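PDB 3KTA: chromosome segregation protein smc from Pyrococcus furiosus, which probably acts in chromosome condensation and partitioning, using an ABC-type ATPase head whose C-terminal part is this chain. Local coordinates for residues B[76-81]-B[90-95]; B[21-26]-B[108-113]; B[26-31]-B[70-75]; B[14-19]-B[33-38]. One frame throughout, in Å; residues are numbered along the deposited sequence.

All four contacts belong to the C-terminal part of the ATPase head and are mainly buried, with exposed K26 and partly exposed S28 and S17 at their margins. Contact 1 lies deepest, its centre about 4 Å from that of the chain, and sets helix 67-84 against strand 89-93 with aromatic and aliphatic groups. Contacts 2 and 3 tie the end of helix 4-27 to helices 101-114 and 67-84 through buried aliphatic side chains, with K26 or S28 beside them. F79 of contact 1 touches I23 and L110 of contact 2. Contact 4, its centre about 17 Å from that of the chain, differs by a water that joins S17 O and OG to L35 N; helix 4-27 serves contacts 2, 3 and 4.

Contact 1. Residues B[76-81]-B[90-95]; sequences AFVFAI and YLFDEI
Y90, whose ring meets V78, has its OH hydrogen-bonded to two groups, the backbone N of A87 and the OH of Y140 of a neighbouring chain. With that end fixed, the ring offers CE2 to V78 CG1 at 4.2 Å. The two side chains run alongside each other from opposite directions, and CG1 of V78, anti to the backbone N (chi1 169°), also reaches the rim of F92 at CZ, 4.3 Å away. F79 CZ comes to the same rim, in the plane of the F92 ring and 3.7 Å from its CE2. The two phenylalanine rings are inclined by 61° with centroids 5.9 Å apart, neither stacked nor T-shaped. An alanine in place of F79 would take away this ring and is likely to open a gap between F92 and the helices beside it. The segments of helix and strand run nearly antiparallel, at 168°. Strand 89-93, in the position of the Walker B strand, pairs in parallel both with strand 119-123 and with a strand of the neighbouring chain, and E94 just after it touches the bound bis(adenosine)-5'-pentaphosphate. On the other side, helix 67-84 is backed by helix 4-27, while F79 also leans on helix 101-114.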
loop_
_atom_site.group_PDB
_atom_site.type_symbol
_atom_site.label_atom_id
_atom_site.label_comp_id
_atom_site.label_asym_id
_atom_site.label_seq_id
_atom_site.Cartn_x
_atom_site.Cartn_y
_atom_site.Cartn_z
ATOM N N ALA B 76 -3.703 -11.113 6.814
ATOM C CA ALA B 76 -3.983 -12.428 6.247
ATOM C C ALA B 76 -4.971 -12.302 5.099
ATOM O O ALA B 76 -4.867 -12.997 4.104
ATOM C CB ALA B 76 -4.520 -13.373 7.321
ATOM N N PHE B 77 -5.926 -11.383 5.229
ATOM C CA PHE B 77 -6.896 -11.166 4.170
ATOM C C PHE B 77 -6.264 -10.552 2.914
ATOM O O PHE B 77 -6.498 -11.014 1.793
ATOM C CB PHE B 77 -8.033 -10.282 4.707
ATOM C CG PHE B 77 -9.155 -10.083 3.743
ATOM C CD1 PHE B 77 -9.947 -11.144 3.342
ATOM C CD2 PHE B 77 -9.433 -8.817 3.251
ATOM C CE1 PHE B 77 -10.983 -10.960 2.453
ATOM C CE2 PHE B 77 -10.480 -8.625 2.359
ATOM C CZ PHE B 77 -11.258 -9.699 1.968
ATOM N N VAL B 78 -5.457 -9.519 3.100
ATOM C CA VAL B 78 -4.791 -8.856 1.979
ATOM C C VAL B 78 -3.928 -9.861 1.220
ATOM O O VAL B 78 -3.964 -9.948 -0.019
ATOM C CB VAL B 78 -3.901 -7.703 2.468
ATOM C CG1 VAL B 78 -2.994 -7.183 1.315
ATOM C CG2 VAL B 78 -4.752 -6.580 3.036
ATOM N N PHE B 79 -3.150 -10.623 1.979
ATOM C CA PHE B 79 -2.266 -11.614 1.367
ATOM C C PHE B 79 -2.983 -12.811 0.744
ATOM O O PHE B 79 -2.457 -13.416 -0.195
ATOM C CB PHE B 79 -1.146 -12.004 2.338
ATOM C CG PHE B 79 -0.052 -10.973 2.401
ATOM C CD1 PHE B 79 0.990 -11.011 1.483
ATOM C CD2 PHE B 79 -0.103 -9.934 3.297
ATOM C CE1 PHE B 79 1.994 -10.062 1.496
ATOM C CE2 PHE B 79 0.897 -8.965 3.314
ATOM C CZ PHE B 79 1.950 -9.037 2.406
ATOM N N ALA B 80 -4.184 -13.133 1.239
ATOM C CA ALA B 80 -5.010 -14.193 0.653
ATOM C C ALA B 80 -5.441 -13.788 -0.753
ATOM O O ALA B 80 -5.439 -14.597 -1.682
ATOM C CB ALA B 80 -6.254 -14.468 1.546
ATOM N N ILE B 81 -5.811 -12.520 -0.903
ATOM C CA ILE B 81 -6.123 -11.982 -2.210
ATOM C C ILE B 81 -4.867 -11.958 -3.089
ATOM O O ILE B 81 -4.901 -12.362 -4.244
ATOM C CB ILE B 81 -6.713 -10.561 -2.084
ATOM C CG1 ILE B 81 -8.001 -10.616 -1.267
ATOM C CG2 ILE B 81 -7.000 -9.983 -3.461
ATOM C CD1 ILE B 81 -8.580 -9.235 -0.931
ATOM N N TYR B 90 2.039 -3.124 -3.917
ATOM C CA TYR B 90 1.389 -2.866 -2.636
ATOM C C TYR B 90 2.174 -1.764 -1.970
ATOM O O TYR B 90 3.402 -1.740 -2.064
ATOM C CB TYR B 90 1.393 -4.135 -1.747
ATOM C CG TYR B 90 0.517 -5.191 -2.355
ATOM C CD1 TYR B 90 0.975 -5.970 -3.408
ATOM C CD2 TYR B 90 -0.798 -5.373 -1.922
ATOM C CE1 TYR B 90 0.156 -6.897 -4.025
ATOM C CE2 TYR B 90 -1.624 -6.314 -2.527
ATOM C CZ TYR B 90 -1.142 -7.069 -3.568
ATOM O OH TYR B 90 -1.946 -7.985 -4.189
ATOM N N LEU B 91 1.465 -0.846 -1.322
ATOM C CA LEU B 91 2.098 0.219 -0.554
ATOM C C LEU B 91 1.598 0.089 0.862
ATOM O O LEU B 91 0.397 0.147 1.108
ATOM C CB LEU B 91 1.728 1.581 -1.127
ATOM C CG LEU B 91 2.167 2.787 -0.301
ATOM C CD1 LEU B 91 3.678 2.915 -0.248
ATOM C CD2 LEU B 91 1.567 4.021 -0.949
ATOM N N PHE B 92 2.519 -0.168 1.786
ATOM C CA PHE B 92 2.163 -0.400 3.179
ATOM C C PHE B 92 2.884 0.646 4.022
ATOM O O PHE B 92 4.110 0.684 4.042
ATOM C CB PHE B 92 2.675 -1.765 3.652
ATOM C CG PHE B 92 1.984 -2.963 3.050
ATOM C CD1 PHE B 92 0.703 -2.889 2.515
ATOM C CD2 PHE B 92 2.624 -4.197 3.085
ATOM C CE1 PHE B 92 0.082 -4.031 1.995
ATOM C CE2 PHE B 92 2.026 -5.343 2.569
ATOM C CZ PHE B 92 0.747 -5.268 2.026
ATOM N N ASP B 93 2.139 1.463 4.759
ATOM C CA ASP B 93 2.741 2.502 5.610
ATOM C C ASP B 93 2.614 2.176 7.111
ATOM O O ASP B 93 1.544 2.323 7.695
ATOM C CB ASP B 93 2.052 3.832 5.313
ATOM C CG ASP B 93 2.797 5.030 5.882
ATOM O OD1 ASP B 93 3.693 4.849 6.743
ATOM O OD2 ASP B 93 2.488 6.155 5.439
ATOM N N GLU B 94 3.713 1.719 7.712
ATOM C CA GLU B 94 3.763 1.366 9.131
ATOM C C GLU B 94 2.640 0.404 9.554
ATOM O O GLU B 94 1.956 0.603 10.558
ATOM C CB GLU B 94 3.874 2.618 10.013
ATOM C CG GLU B 94 5.120 3.415 9.711
ATOM C CD GLU B 94 5.394 4.512 10.712
ATOM O OE1 GLU B 94 5.721 5.634 10.274
ATOM O OE2 GLU B 94 5.312 4.254 11.947
ATOM N N ILE B 95 2.509 -0.677 8.788
ATOM C CA ILE B 95 1.472 -1.680 9.017
ATOM C C ILE B 95 1.851 -2.580 10.177
ATOM O O ILE B 95 1.037 -3.379 10.624
ATOM C CB ILE B 95 1.199 -2.558 7.772
ATOM C CG1 ILE B 95 2.503 -3.200 7.260
ATOM C CG2 ILE B 95 0.497 -1.743 6.683
ATOM C CD1 ILE B 95 2.328 -4.579 6.668
#

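Contact 2. Residues B[21-26]-B[108-113]; sequences SEIFAK and ADLIKE
I23 is the first residue along 21-26 to meet the facing helix, and it does so with its branch methyl: CG2 sits 3.7 Å from CD2 of L110. The two side chains lie roughly perpendicular, methyl against methyl. Between I23 CA and L110 CA the distance is 8.7 Å. With CG1 of I23 beside the backbone N (chi1 -64°), CG2 is left opposite that N and faces L110; the other branch goes to F79 on helix 67-84. F24, next in line, turns off to T73 of that same helix. One turn beyond I23 comes K26, whose long chain folds back alongside the contact and brings NZ to 4.3 Å from CD1 of L110. This is a van der Waals approach of a charged end to a methyl, with no bond; K26 is exposed and lies at the margin of the contact.

L110 is thus met on both of its methyls, CD2 by I23 and CD1 by K26. Its CG lies opposite the backbone N (chi1 177°), which carries the fork away from helix 101-114 toward I23 and K26. L110 also touches F79, so I23, L110 and F79 form a three-way apolar junction. The contact is small, 116 Å² in all, with no hydrogen bond across it. Helix 101-114 is the connecting helix of a beta-alpha-beta crossover between the parallel strands 89-93 and 119-123, and here the helix 4-27 packs against it, an arrangement in keeping with the alpha/beta build of ABC-type ATPase heads.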
loop_
_atom_site.group_PDB
_atom_site.type_symbol
_atom_site.label_atom_id
_atom_site.label_comp_id
_atom_site.label_asym_id
_atom_site.label_seq_id
_atom_site.Cartn_x
_atom_site.Cartn_y
_atom_site.Cartn_z
ATOM N N SER B 21 -7.200 -18.907 5.350
ATOM C CA SER B 21 -7.019 -19.839 6.464
ATOM C C SER B 21 -5.547 -20.268 6.613
ATOM O O SER B 21 -5.007 -20.259 7.722
ATOM C CB SER B 21 -7.956 -21.038 6.313
ATOM O OG SER B 21 -9.306 -20.623 6.469
ATOM N N GLU B 22 -4.896 -20.605 5.505
ATOM C CA GLU B 22 -3.503 -21.038 5.562
ATOM C C GLU B 22 -2.598 -19.903 6.043
ATOM O O GLU B 22 -1.736 -20.088 6.912
ATOM C CB GLU B 22 -3.045 -21.556 4.205
ATOM C CG GLU B 22 -3.740 -22.846 3.781
ATOM C CD GLU B 22 -3.348 -23.311 2.397
ATOM O OE1 GLU B 22 -2.573 -22.611 1.717
ATOM O OE2 GLU B 22 -3.832 -24.383 1.989
ATOM N N ILE B 23 -2.803 -18.716 5.493
ATOM C CA ILE B 23 -1.972 -17.582 5.860
ATOM C C ILE B 23 -2.190 -17.149 7.308
ATOM O O ILE B 23 -1.238 -16.852 8.015
ATOM C CB ILE B 23 -2.181 -16.392 4.894
ATOM C CG1 ILE B 23 -1.720 -16.792 3.494
ATOM C CG2 ILE B 23 -1.416 -15.166 5.395
ATOM C CD1 ILE B 23 -2.130 -15.821 2.391
ATOM N N PHE B 24 -3.442 -17.130 7.761
ATOM C CA PHE B 24 -3.709 -16.780 9.155
ATOM C C PHE B 24 -2.977 -17.720 10.107
ATOM O O PHE B 24 -2.363 -17.267 11.073
ATOM C CB PHE B 24 -5.208 -16.791 9.469
ATOM C CG PHE B 24 -5.532 -16.273 10.840
ATOM C CD1 PHE B 24 -5.837 -14.935 11.037
ATOM C CD2 PHE B 24 -5.522 -17.124 11.935
ATOM C CE1 PHE B 24 -6.134 -14.457 12.306
ATOM C CE2 PHE B 24 -5.801 -16.655 13.199
ATOM C CZ PHE B 24 -6.110 -15.319 13.388
ATOM N N ALA B 25 -3.021 -19.015 9.808
ATOM C CA ALA B 25 -2.365 -20.013 10.661
ATOM C C ALA B 25 -0.848 -19.834 10.662
ATOM O O ALA B 25 -0.194 -20.060 11.679
ATOM C CB ALA B 25 -2.744 -21.431 10.218
ATOM N N LYS B 26 -0.298 -19.423 9.527
ATOM C CA LYS B 26 1.137 -19.143 9.415
ATOM C C LYS B 26 1.535 -17.932 10.253
ATOM O O LYS B 26 2.520 -17.970 10.997
ATOM C CB LYS B 26 1.503 -18.908 7.948
ATOM C CG LYS B 26 2.989 -18.813 7.647
ATOM C CD LYS B 26 3.264 -19.186 6.189
ATOM C CE LYS B 26 2.449 -18.319 5.230
ATOM N NZ LYS B 26 2.738 -18.620 3.797
ATOM N N ALA B 108 7.040 -10.036 7.504
ATOM C CA ALA B 108 8.149 -9.747 6.613
ATOM C C ALA B 108 8.504 -10.953 5.733
ATOM O O ALA B 108 8.799 -10.804 4.543
ATOM C CB ALA B 108 9.366 -9.290 7.421
ATOM N N ASP B 109 8.457 -12.153 6.310
ATOM C CA ASP B 109 8.710 -13.362 5.533
ATOM C C ASP B 109 7.646 -13.554 4.445
ATOM O O ASP B 109 7.961 -13.979 3.338
ATOM C CB ASP B 109 8.739 -14.600 6.428
ATOM C CG ASP B 109 9.988 -14.683 7.287
ATOM O OD1 ASP B 109 10.899 -13.841 7.139
ATOM O OD2 ASP B 109 10.045 -15.613 8.117
ATOM N N LEU B 110 6.396 -13.241 4.773
ATOM C CA LEU B 110 5.298 -13.357 3.810
ATOM C C LEU B 110 5.459 -12.308 2.697
ATOM O O LEU B 110 5.202 -12.586 1.524
ATOM C CB LEU B 110 3.960 -13.180 4.534
ATOM C CG LEU B 110 2.668 -13.183 3.718
ATOM C CD1 LEU B 110 2.549 -14.455 2.909
ATOM C CD2 LEU B 110 1.499 -13.020 4.682
ATOM N N ILE B 111 5.886 -11.102 3.057
ATOM C CA ILE B 111 6.202 -10.087 2.048
ATOM C C ILE B 111 7.320 -10.552 1.111
ATOM O O ILE B 111 7.179 -10.463 -0.111
ATOM C CB ILE B 111 6.548 -8.716 2.683
ATOM C CG1 ILE B 111 5.283 -8.038 3.219
ATOM C CG2 ILE B 111 7.252 -7.798 1.665
ATOM C CD1 ILE B 111 5.556 -6.946 4.283
ATOM N N LYS B 112 8.404 -11.089 1.677
ATOM C CA LYS B 112 9.522 -11.573 0.870
ATOM C C LYS B 112 9.068 -12.634 -0.140
ATOM O O LYS B 112 9.389 -12.550 -1.329
ATOM C CB LYS B 112 10.620 -12.145 1.772
ATOM C CG LYS B 112 11.903 -12.491 1.030
ATOM C CD LYS B 112 12.658 -11.229 0.689
ATOM C CE LYS B 112 14.078 -11.539 0.276
ATOM N NZ LYS B 112 14.730 -10.336 -0.261
ATOM N N GLU B 113 8.300 -13.616 0.319
ATOM C CA GLU B 113 7.788 -14.660 -0.572
ATOM C C GLU B 113 6.863 -14.072 -1.640
ATOM O O GLU B 113 6.971 -14.394 -2.839
ATOM C CB GLU B 113 7.059 -15.736 0.222
ATOM C CG GLU B 113 6.468 -16.844 -0.645
ATOM C CD GLU B 113 7.519 -17.682 -1.340
ATOM O OE1 GLU B 113 8.696 -17.644 -0.924
ATOM O OE2 GLU B 113 7.164 -18.400 -2.304
#

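Contact 3. Residues B[26-31]-B[70-75]; sequences KLSPGG and KALTAL
No ring and no planar side-chain group enters the meeting of L27 and S28 with L72 and L75; the one flat group touched is a backbone carbonyl, the O of L72, which CD1 of L27 approaches to 4.1 Å. This is the end of helix 4-27 laid against helix 67-84, whose first turn lies within the sequence SGGEK, which resembles the LSGGQ signature motif of ABC ATPases. Helix 4-27 stops here in a type II beta turn from S28 to G31, closed by the bond from G31 N to S28 O of 2.8 Å. G30 takes a positive phi of 87°, a conformation in which a CB would collide with the preceding carbonyl O, and which glycine accepts.

L27 and L72 bury most of the surface, in nearly equal shares. CB of L27 lies 4.4 Å from CD2 of L72, and CD1 extends to CB of L75, so the side chain spans one turn of helix 67-84. The nearest CA atoms, L27 CA and L72 CA, are 7.0 Å apart. L72 and L75 also reach V107 of helix 101-114, and R106 of that helix gives a hydrogen bond from NE to L27 O, holding the carbonyl at the helix end. L75 packs on I148 of a neighbouring chain as well.

The fork of L72 is shared between two residues, CD2 for L27 and CD1 for S28. The serine hydroxyl is placed by a chi1 of -66°, with OG opposite the carbonyl carbon, and rests against a methyl without a hydrogen bond across the contact: S28 OG to L72 CD1, 3.5 Å.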
loop_
_atom_site.group_PDB
_atom_site.type_symbol
_atom_site.label_atom_id
_atom_site.label_comp_id
_atom_site.label_asym_id
_atom_site.label_seq_id
_atom_site.Cartn_x
_atom_site.Cartn_y
_atom_site.Cartn_z
ATOM N N LYS B 26 -0.298 -19.423 9.527
ATOM C CA LYS B 26 1.137 -19.143 9.415
ATOM C C LYS B 26 1.535 -17.932 10.253
ATOM O O LYS B 26 2.520 -17.970 10.997
ATOM C CB LYS B 26 1.503 -18.908 7.948
ATOM C CG LYS B 26 2.989 -18.813 7.647
ATOM C CD LYS B 26 3.264 -19.186 6.189
ATOM C CE LYS B 26 2.449 -18.319 5.230
ATOM N NZ LYS B 26 2.738 -18.620 3.797
ATOM N N LEU B 27 0.766 -16.856 10.135
ATOM C CA LEU B 27 1.075 -15.613 10.839
ATOM C C LEU B 27 0.846 -15.730 12.347
ATOM O O LEU B 27 1.535 -15.090 13.136
ATOM C CB LEU B 27 0.247 -14.454 10.275
ATOM C CG LEU B 27 0.569 -14.053 8.832
ATOM C CD1 LEU B 27 -0.349 -12.900 8.397
ATOM C CD2 LEU B 27 2.042 -13.663 8.691
ATOM N N SER B 28 -0.140 -16.531 12.734
ATOM C CA SER B 28 -0.433 -16.795 14.150
ATOM C C SER B 28 -0.359 -18.287 14.465
ATOM O O SER B 28 -1.379 -18.969 14.512
ATOM C CB SER B 28 -1.818 -16.267 14.521
ATOM O OG SER B 28 -1.850 -14.858 14.438
ATOM N N PRO B 29 0.857 -18.801 14.682
ATOM C CA PRO B 29 1.013 -20.238 14.946
ATOM C C PRO B 29 0.091 -20.702 16.072
ATOM O O PRO B 29 -0.017 -20.027 17.101
ATOM C CB PRO B 29 2.487 -20.360 15.342
ATOM C CG PRO B 29 3.155 -19.221 14.613
ATOM C CD PRO B 29 2.147 -18.093 14.651
ATOM N N GLY B 30 -0.594 -21.824 15.857
ATOM C CA GLY B 30 -1.531 -22.340 16.839
ATOM C C GLY B 30 -2.933 -21.765 16.720
ATOM O O GLY B 30 -3.857 -22.218 17.398
ATOM N N GLY B 31 -3.099 -20.761 15.867
ATOM C CA GLY B 31 -4.400 -20.153 15.670
ATOM C C GLY B 31 -5.001 -20.547 14.330
ATOM O O GLY B 31 -4.351 -21.185 13.506
ATOM N N LYS B 70 -6.125 -7.536 15.236
ATOM C CA LYS B 70 -6.812 -6.931 14.094
ATOM C C LYS B 70 -5.897 -6.800 12.875
ATOM O O LYS B 70 -6.316 -7.101 11.731
ATOM C CB LYS B 70 -7.378 -5.557 14.464
ATOM C CG LYS B 70 -8.544 -5.609 15.434
ATOM C CD LYS B 70 -8.879 -4.201 15.908
ATOM C CE LYS B 70 -9.934 -4.198 17.001
ATOM N NZ LYS B 70 -11.229 -4.611 16.422
ATOM N N ALA B 71 -4.656 -6.368 13.114
ATOM C CA ALA B 71 -3.687 -6.158 12.035
ATOM C C ALA B 71 -3.361 -7.474 11.367
ATOM O O ALA B 71 -3.347 -7.563 10.147
ATOM C CB ALA B 71 -2.413 -5.509 12.561
ATOM N N LEU B 72 -3.121 -8.503 12.169
ATOM C CA LEU B 72 -2.792 -9.811 11.605
ATOM C C LEU B 72 -3.937 -10.396 10.800
ATOM O O LEU B 72 -3.729 -11.007 9.760
ATOM C CB LEU B 72 -2.374 -10.792 12.689
ATOM C CG LEU B 72 -0.992 -10.519 13.265
ATOM C CD1 LEU B 72 -0.657 -11.528 14.358
ATOM C CD2 LEU B 72 0.074 -10.524 12.167
ATOM N N THR B 73 -5.156 -10.195 11.283
ATOM C CA THR B 73 -6.326 -10.687 10.581
ATOM C C THR B 73 -6.474 -9.983 9.226
ATOM O O THR B 73 -6.716 -10.629 8.200
ATOM C CB THR B 73 -7.592 -10.487 11.447
ATOM O OG1 THR B 73 -7.425 -11.205 12.677
ATOM C CG2 THR B 73 -8.812 -11.022 10.735
ATOM N N ALA B 74 -6.323 -8.657 9.237
ATOM C CA ALA B 74 -6.382 -7.831 8.031
ATOM C C ALA B 74 -5.272 -8.214 7.058
ATOM O O ALA B 74 -5.504 -8.296 5.853
ATOM C CB ALA B 74 -6.270 -6.360 8.391
ATOM N N LEU B 75 -4.074 -8.439 7.585
ATOM C CA LEU B 75 -2.949 -8.809 6.724
ATOM C C LEU B 75 -3.164 -10.167 6.061
ATOM O O LEU B 75 -2.862 -10.356 4.875
ATOM C CB LEU B 75 -1.634 -8.768 7.498
ATOM C CG LEU B 75 -1.132 -7.347 7.740
ATOM C CD1 LEU B 75 -0.054 -7.315 8.803
ATOM C CD2 LEU B 75 -0.627 -6.731 6.433
#

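Contact 4. Residues B[14-19]-B[33-38]; sequences EAISRN and ARLILE
S17 on the helix and L35 on the strand come close, with S17 CA 5.5 Å from L35 CA, near enough for one water to span the two backbones. The segment 14-19 is regular helix and 33-37 is extended, the first strand of a beta hairpin with 48-53. Helix 4-27 thus packs beside the hairpin that follows it; as in other SMC heads, this first helix of the C-terminal half probably continues from the coiled coil. R34 and I36 make their backbone bonds to E51 and E49 of the partner strand, and the N of L35 between them is used toward the helix instead.

L35 points its side chain to the helix, and I36 points away, the alternation of an extended strand. CD1 of L35 lies 3.8 Å from S17 CA, set against the helix backbone itself, and 4.1 Å from CG2 of I16, a side chain that lies aslant to it. I16 then continues to A80 of helix 67-84; L35 also touches F20 farther along helix 4-27 and I50 of strand 48-53, so the leucine has apolar neighbours on several elements. S17 meets the strand with its hydroxyl too, OG lying 4.0 Å from L35 CB.

The polar link is the water. It donates to S17 O at 3.0 Å and accepts from L35 N at 3.0 Å. OG of S17 stands opposite its own backbone N, beside the carbonyl carbon (chi1 179°), which lets hydroxyl and carbonyl reach the same molecule; the third bond, water to S17 OG, measures 2.6 Å.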
loop_
_atom_site.group_PDB
_atom_site.type_symbol
_atom_site.label_atom_id
_atom_site.label_comp_id
_atom_site.label_asym_id
_atom_site.label_seq_id
_atom_site.Cartn_x
_atom_site.Cartn_y
_atom_site.Cartn_z
ATOM N N GLU B 14 -13.467 -19.641 -3.041
ATOM C CA GLU B 14 -12.865 -20.809 -2.386
ATOM C C GLU B 14 -11.351 -20.699 -2.387
ATOM O O GLU B 14 -10.705 -21.141 -1.447
ATOM C CB GLU B 14 -13.303 -22.130 -3.028
ATOM C CG GLU B 14 -14.796 -22.450 -2.838
ATOM C CD GLU B 14 -15.215 -22.557 -1.375
ATOM O OE1 GLU B 14 -14.351 -22.755 -0.496
ATOM O OE2 GLU B 14 -16.431 -22.446 -1.098
ATOM N N ALA B 15 -10.790 -20.118 -3.443
ATOM C CA ALA B 15 -9.338 -19.940 -3.526
ATOM C C ALA B 15 -8.858 -18.979 -2.450
ATOM O O ALA B 15 -7.948 -19.294 -1.677
ATOM C CB ALA B 15 -8.944 -19.448 -4.909
ATOM N N ILE B 16 -9.493 -17.814 -2.374
ATOM C CA ILE B 16 -9.139 -16.829 -1.351
ATOM C C ILE B 16 -9.418 -17.310 0.086
ATOM O O ILE B 16 -8.627 -17.050 0.997
ATOM C CB ILE B 16 -9.798 -15.465 -1.661
ATOM C CG1 ILE B 16 -9.204 -14.933 -2.971
ATOM C CG2 ILE B 16 -9.545 -14.476 -0.535
ATOM C CD1 ILE B 16 -9.901 -13.715 -3.547
ATOM N N SER B 17 -10.531 -18.022 0.283
ATOM C CA SER B 17 -10.886 -18.566 1.586
ATOM C C SER B 17 -9.808 -19.522 2.071
ATOM O O SER B 17 -9.366 -19.436 3.223
ATOM C CB SER B 17 -12.246 -19.278 1.500
ATOM O OG SER B 17 -12.605 -19.830 2.745
ATOM N N ARG B 18 -9.374 -20.424 1.194
ATOM C CA ARG B 18 -8.352 -21.403 1.591
ATOM C C ARG B 18 -7.029 -20.681 1.865
ATOM O O ARG B 18 -6.350 -20.954 2.874
ATOM C CB ARG B 18 -8.175 -22.485 0.528
ATOM C CG ARG B 18 -7.044 -23.469 0.870
ATOM C CD ARG B 18 -6.995 -24.639 -0.099
ATOM N N ASN B 19 -6.693 -19.729 0.994
ATOM C CA ASN B 19 -5.497 -18.906 1.194
ATOM C C ASN B 19 -5.521 -18.218 2.563
ATOM O O ASN B 19 -4.517 -18.186 3.286
ATOM C CB ASN B 19 -5.362 -17.831 0.104
ATOM C CG ASN B 19 -5.019 -18.409 -1.286
ATOM O OD1 ASN B 19 -4.681 -19.586 -1.432
ATOM N ND2 ASN B 19 -5.109 -17.566 -2.306
ATOM N N ALA B 33 -8.385 -19.333 11.307
ATOM C CA ALA B 33 -9.438 -18.400 10.937
ATOM C C ALA B 33 -10.120 -18.831 9.650
ATOM O O ALA B 33 -9.559 -19.604 8.869
ATOM C CB ALA B 33 -8.883 -16.984 10.799
ATOM N N ARG B 34 -11.338 -18.333 9.444
ATOM C CA ARG B 34 -12.140 -18.671 8.265
ATOM C C ARG B 34 -12.817 -17.444 7.670
ATOM O O ARG B 34 -13.139 -16.485 8.382
ATOM C CB ARG B 34 -13.266 -19.659 8.618
ATOM C CG ARG B 34 -12.860 -21.062 8.966
ATOM C CD ARG B 34 -14.125 -21.926 9.092
ATOM N NE ARG B 34 -15.055 -21.398 10.091
ATOM C CZ ARG B 34 -16.378 -21.328 9.938
ATOM N NH1 ARG B 34 -16.954 -21.743 8.815
ATOM N NH2 ARG B 34 -17.131 -20.834 10.913
ATOM N N LEU B 35 -13.037 -17.492 6.361
ATOM C CA LEU B 35 -13.971 -16.598 5.685
ATOM C C LEU B 35 -15.305 -17.323 5.550
ATOM O O LEU B 35 -15.350 -18.515 5.230
ATOM C CB LEU B 35 -13.467 -16.208 4.298
ATOM C CG LEU B 35 -12.098 -15.530 4.200
ATOM C CD1 LEU B 35 -11.869 -15.050 2.782
ATOM C CD2 LEU B 35 -11.985 -14.371 5.183
ATOM N N ILE B 36 -16.397 -16.602 5.790
ATOM C CA ILE B 36 -17.723 -17.206 5.745
ATOM C C ILE B 36 -18.662 -16.344 4.920
ATOM O O ILE B 36 -18.778 -15.154 5.175
ATOM C CB ILE B 36 -18.296 -17.314 7.165
ATOM C CG1 ILE B 36 -17.317 -18.059 8.075
ATOM C CG2 ILE B 36 -19.664 -17.991 7.151
ATOM C CD1 ILE B 36 -17.684 -18.000 9.536
ATOM N N LEU B 37 -19.315 -16.927 3.920
ATOM C CA LEU B 37 -20.353 -16.201 3.184
ATOM C C LEU B 37 -21.618 -16.176 4.033
ATOM O O LEU B 37 -22.062 -17.214 4.514
ATOM C CB LEU B 37 -20.629 -16.865 1.835
ATOM C CG LEU B 37 -19.501 -16.745 0.801
ATOM C CD1 LEU B 37 -19.744 -17.621 -0.416
ATOM C CD2 LEU B 37 -19.315 -15.285 0.382
ATOM N N GLU B 38 -22.179 -14.986 4.241
ATOM C CA GLU B 38 -23.379 -14.849 5.061
ATOM C C GLU B 38 -24.528 -15.631 4.449
ATOM O O GLU B 38 -25.410 -16.137 5.160
ATOM C CB GLU B 38 -23.771 -13.379 5.193
ATOM C CG GLU B 38 -22.855 -12.575 6.090
ATOM C CD GLU B 38 -23.374 -11.175 6.326
ATOM O OE1 GLU B 38 -24.230 -10.722 5.538
ATOM O OE2 GLU B 38 -22.930 -10.532 7.299
HETATM O O HOH W 1 -11.662 -19.832 5.156
#